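Local coordinates for botulinum neurotoxin type G (Clostridium botulinum, PDB 3MPP), which targets nerve cells and delivers a zinc protease light chain into their cytosol, this receptor-binding domain attaching the toxin to the cell surface, at residues D29-D34 and K41-E46. The protein carries 4 engineered substitutions. Numbering follows the deposited sequence. Where two conformers were deposited one is given.
Sequences DVIFND and KLNNSE
Ile31 and Lys41 form an antiparallel hydrogen-bonded pair. Lys41 N donates to Ile31 O at 2.8 Å, and the donor lies in the carbonyl plane. The return bond, from Ile31 N to Lys41 O, is weak and longer, at 3.3 Å. The side chains of both residues stand on the same face of the sheet.

Asp29 can be followed outward from its backbone. Its CB points toward segment 41-46. CG lies anti to the backbone N (chi1 -170°), which carries the carboxylate across to Asn43 and Ser45. CG and OD1 lie beside the Asn43 amide, which is probably turned over in the model. The carboxylate and amide planes are 36° apart. OD2 touches Asn43 CB at 3.5 Å and, in the Ser45 conformer given, Ser45 CB at 3.4 Å. Both are van der Waals contacts of the oxygen with a CB. In that conformer Ser45 OG accepts a hydrogen bond from Asn47 N. Ser48 OG hydrogen-bonds both Asp29 O and Asn43 N, so it bridges the two segments beside these residues.

Strands 30-33 and 39-43 make a beta hairpin in the N-terminal subdomain of the receptor-binding domain. Segments 30-33 and 41-43 run antiparallel, 164° between their directions. Strand 39-43 also pairs with strand 195-204, which joins the hairpin to the larger antiparallel sheet.

On the Ile31 face, the CB atoms of Ile31 and Lys41 are 4.0 Å apart. Beyond CB the lysine chain runs extended and leaves Ile31. Its NZ forms a salt bridge with Glu427, and Phe195 adds a cation-pi contact. The Ile31 and Asn43 side chains cross at about a right angle, but the close approach of CD1 to the amide is doubtful. On the other face, Val30 CG1 rests 3.6 Å from Lys41 O. Val30 CG2 is only loosely packed on Leu42 CD2, at 4.5 Å.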
ATOM      1  N   ASP A  29      -7.722 -10.208  21.545  1.00 32.77           N
ATOM      2  CA  ASP A  29      -6.638  -9.270  21.224  1.00 34.38           C
ATOM      3  C   ASP A  29      -6.441  -9.107  19.710  1.00 35.27           C
ATOM      4  O   ASP A  29      -5.328  -8.856  19.241  1.00 38.56           O
ATOM      5  CB  ASP A  29      -5.324  -9.696  21.910  1.00 32.66           C
ATOM      6  CG  ASP A  29      -4.223  -8.624  21.823  1.00 42.59           C
ATOM      7  OD1 ASP A  29      -4.526  -7.416  21.942  1.00 36.13           O
ATOM      8  OD2 ASP A  29      -3.047  -9.006  21.643  1.00 38.19           O
ATOM      9  N   VAL A  30      -7.527  -9.242  18.950  1.00 35.04           N
ATOM     10  CA  VAL A  30      -7.496  -8.968  17.514  1.00 35.04           C
ATOM     11  C   VAL A  30      -8.181  -7.631  17.233  1.00 37.31           C
ATOM     12  O   VAL A  30      -9.225  -7.329  17.799  1.00 40.17           O
ATOM     13  CB  VAL A  30      -8.191 -10.074  16.686  1.00 36.57           C
ATOM     14  CG1 VAL A  30      -8.174  -9.719  15.199  1.00 40.49           C
ATOM     15  CG2 VAL A  30      -7.521 -11.433  16.916  1.00 34.45           C
ATOM     16  N   ILE A  31      -7.577  -6.819  16.375  1.00 31.91           N
ATOM     17  CA  ILE A  31      -8.180  -5.551  15.983  1.00 35.98           C
ATOM     18  C   ILE A  31      -8.758  -5.666  14.575  1.00 31.89           C
ATOM     19  O   ILE A  31      -8.141  -6.221  13.666  1.00 36.47           O
ATOM     20  CB  ILE A  31      -7.169  -4.380  16.049  1.00 44.83           C
ATOM     21  CG1 ILE A  31      -6.796  -4.065  17.498  1.00 51.41           C
ATOM     22  CG2 ILE A  31      -7.762  -3.120  15.422  1.00 47.00           C
ATOM     23  CD1 ILE A  31      -5.900  -5.083  18.136  1.00 60.86           C
ATOM     24  N   PHE A  32      -9.956  -5.140  14.399  1.00 28.78           N
ATOM     25  CA  PHE A  32     -10.620  -5.190  13.114  1.00 35.49           C
ATOM     26  C   PHE A  32     -10.917  -3.772  12.673  1.00 39.81           C
ATOM     27  O   PHE A  32     -11.042  -2.871  13.497  1.00 49.37           O
ATOM     28  CB  PHE A  32     -11.951  -5.940  13.213  1.00 41.52           C
ATOM     29  CG  PHE A  32     -11.814  -7.420  13.457  1.00 38.01           C
ATOM     30  CD1 PHE A  32     -11.578  -8.285  12.406  1.00 38.30           C
ATOM     31  CD2 PHE A  32     -11.959  -7.944  14.736  1.00 34.96           C
ATOM     32  CE1 PHE A  32     -11.463  -9.645  12.619  1.00 37.20           C
ATOM     33  CE2 PHE A  32     -11.858  -9.305  14.962  1.00 41.63           C
ATOM     34  CZ  PHE A  32     -11.606 -10.160  13.903  1.00 45.49           C
ATOM     35  N   ASN A  33     -11.023  -3.578  11.368  1.00 38.85           N
ATOM     36  CA  ASN A  33     -11.697  -2.405  10.837  1.00 41.45           C
ATOM     37  C   ASN A  33     -12.560  -2.838   9.662  1.00 43.66           C
ATOM     38  O   ASN A  33     -12.368  -3.929   9.122  1.00 43.26           O
ATOM     39  CB  ASN A  33     -10.704  -1.296  10.463  1.00 39.78           C
ATOM     40  CG  ASN A  33      -9.821  -1.662   9.293  1.00 32.45           C
ATOM     41  OD1 ASN A  33     -10.294  -2.143   8.269  1.00 36.81           O
ATOM     42  ND2 ASN A  33      -8.521  -1.423   9.439  1.00 33.26           N
ATOM     43  N   ASP A  34     -13.521  -2.004   9.279  1.00 45.38           N
ATOM     44  CA  ASP A  34     -14.439  -2.361   8.205  1.00 44.67           C
ATOM     45  C   ASP A  34     -14.077  -1.753   6.846  1.00 46.89           C
ATOM     46  O   ASP A  34     -14.945  -1.593   5.987  1.00 47.15           O
ATOM     47  CB  ASP A  34     -15.875  -1.982   8.587  1.00 59.83           C
ATOM     48  CG  ASP A  34     -15.977  -0.579   9.172  1.00 70.43           C
ATOM     49  OD1 ASP A  34     -15.272   0.332   8.686  1.00 70.07           O
ATOM     50  OD2 ASP A  34     -16.769  -0.384  10.119  1.00 78.42           O
ATOM     51  N   LYS A  41      -5.813  -7.167  12.374  1.00 26.42           N
ATOM     52  CA  LYS A  41      -4.459  -7.017  12.877  1.00 24.81           C
ATOM     53  C   LYS A  41      -4.176  -8.090  13.932  1.00 23.54           C
ATOM     54  O   LYS A  41      -4.889  -8.199  14.932  1.00 34.31           O
ATOM     55  CB  LYS A  41      -4.313  -5.626  13.496  1.00 23.65           C
ATOM     56  CG  LYS A  41      -2.915  -5.244  13.984  1.00 23.24           C
ATOM     57  CD  LYS A  41      -3.030  -3.861  14.664  1.00 28.26           C
ATOM     58  CE  LYS A  41      -1.741  -3.335  15.236  1.00 37.74           C
ATOM     59  NZ  LYS A  41      -1.996  -1.996  15.865  1.00 29.81           N
ATOM     60  N   LEU A  42      -3.133  -8.873  13.698  1.00 25.20           N
ATOM     61  CA  LEU A  42      -2.622  -9.820  14.691  1.00 29.37           C
ATOM     62  C   LEU A  42      -1.488  -9.182  15.479  1.00 30.57           C
ATOM     63  O   LEU A  42      -0.499  -8.737  14.898  1.00 29.32           O
ATOM     64  CB  LEU A  42      -2.107 -11.082  14.000  1.00 24.58           C
ATOM     65  CG  LEU A  42      -3.096 -11.849  13.113  1.00 28.70           C
ATOM     66  CD1 LEU A  42      -2.413 -13.007  12.415  1.00 31.70           C
ATOM     67  CD2 LEU A  42      -4.278 -12.341  13.948  1.00 32.80           C
ATOM     68  N   ASN A  43      -1.645  -9.142  16.800  1.00 27.97           N
ATOM     69  CA  ASN A  43      -0.613  -8.680  17.724  1.00 25.81           C
ATOM     70  C   ASN A  43       0.150  -9.887  18.259  1.00 30.56           C
ATOM     71  O   ASN A  43      -0.224 -11.031  17.985  1.00 27.43           O
ATOM     72  CB  ASN A  43      -1.252  -7.914  18.894  1.00 23.26           C
ATOM     73  CG  ASN A  43      -2.042  -6.683  18.438  1.00 36.12           C
ATOM     74  OD1 ASN A  43      -3.214  -6.501  18.791  1.00 37.92           O
ATOM     75  ND2 ASN A  43      -1.403  -5.841  17.652  1.00 24.15           N
ATOM     76  N   ASN A  44       1.212  -9.644  19.026  1.00 24.38           N
ATOM     77  CA  ASN A  44       2.036 -10.744  19.501  1.00 23.62           C
ATOM     78  C   ASN A  44       1.566 -11.258  20.856  1.00 28.16           C
ATOM     79  O   ASN A  44       2.199 -11.009  21.877  1.00 27.53           O
ATOM     80  CB  ASN A  44       3.519 -10.363  19.570  1.00 24.54           C
ATOM     81  CG  ASN A  44       4.416 -11.589  19.717  1.00 31.10           C
ATOM     82  OD1 ASN A  44       3.925 -12.720  19.762  1.00 33.44           O
ATOM     83  ND2 ASN A  44       5.723 -11.374  19.793  1.00 25.84           N
ATOM     84  N   SER A  45       0.447 -11.969  20.845  1.00 28.67           N
ATOM     85  CA  SER A  45      -0.137 -12.520  22.060  0.59 28.77           C
ATOM     86  C   SER A  45      -0.972 -13.750  21.720  1.00 27.07           C
ATOM     87  O   SER A  45      -1.540 -13.840  20.623  1.00 25.01           O
ATOM     88  CB  SER A  45      -1.013 -11.465  22.751  0.59 28.04           C
ATOM     89  OG  SER A  45      -2.022 -12.060  23.553  0.59 25.20           O
ATOM     90  N   GLU A  46      -1.066 -14.679  22.659  1.00 24.61           N
ATOM     91  CA  GLU A  46      -1.885 -15.866  22.464  1.00 30.47           C
ATOM     92  C   GLU A  46      -3.349 -15.491  22.290  1.00 36.53           C
ATOM     93  O   GLU A  46      -4.117 -16.242  21.698  1.00 30.54           O
ATOM     94  CB  GLU A  46      -1.744 -16.811  23.659  1.00 24.38           C
ATOM     95  CG  GLU A  46      -0.383 -17.436  23.743  1.00 31.25           C
ATOM     96  CD  GLU A  46      -0.287 -18.472  24.845  1.00 34.01           C
ATOM     97  OE1 GLU A  46      -1.246 -18.604  25.645  1.00 38.12           O
ATOM     98  OE2 GLU A  46       0.758 -19.143  24.903  1.00 36.45           O
TER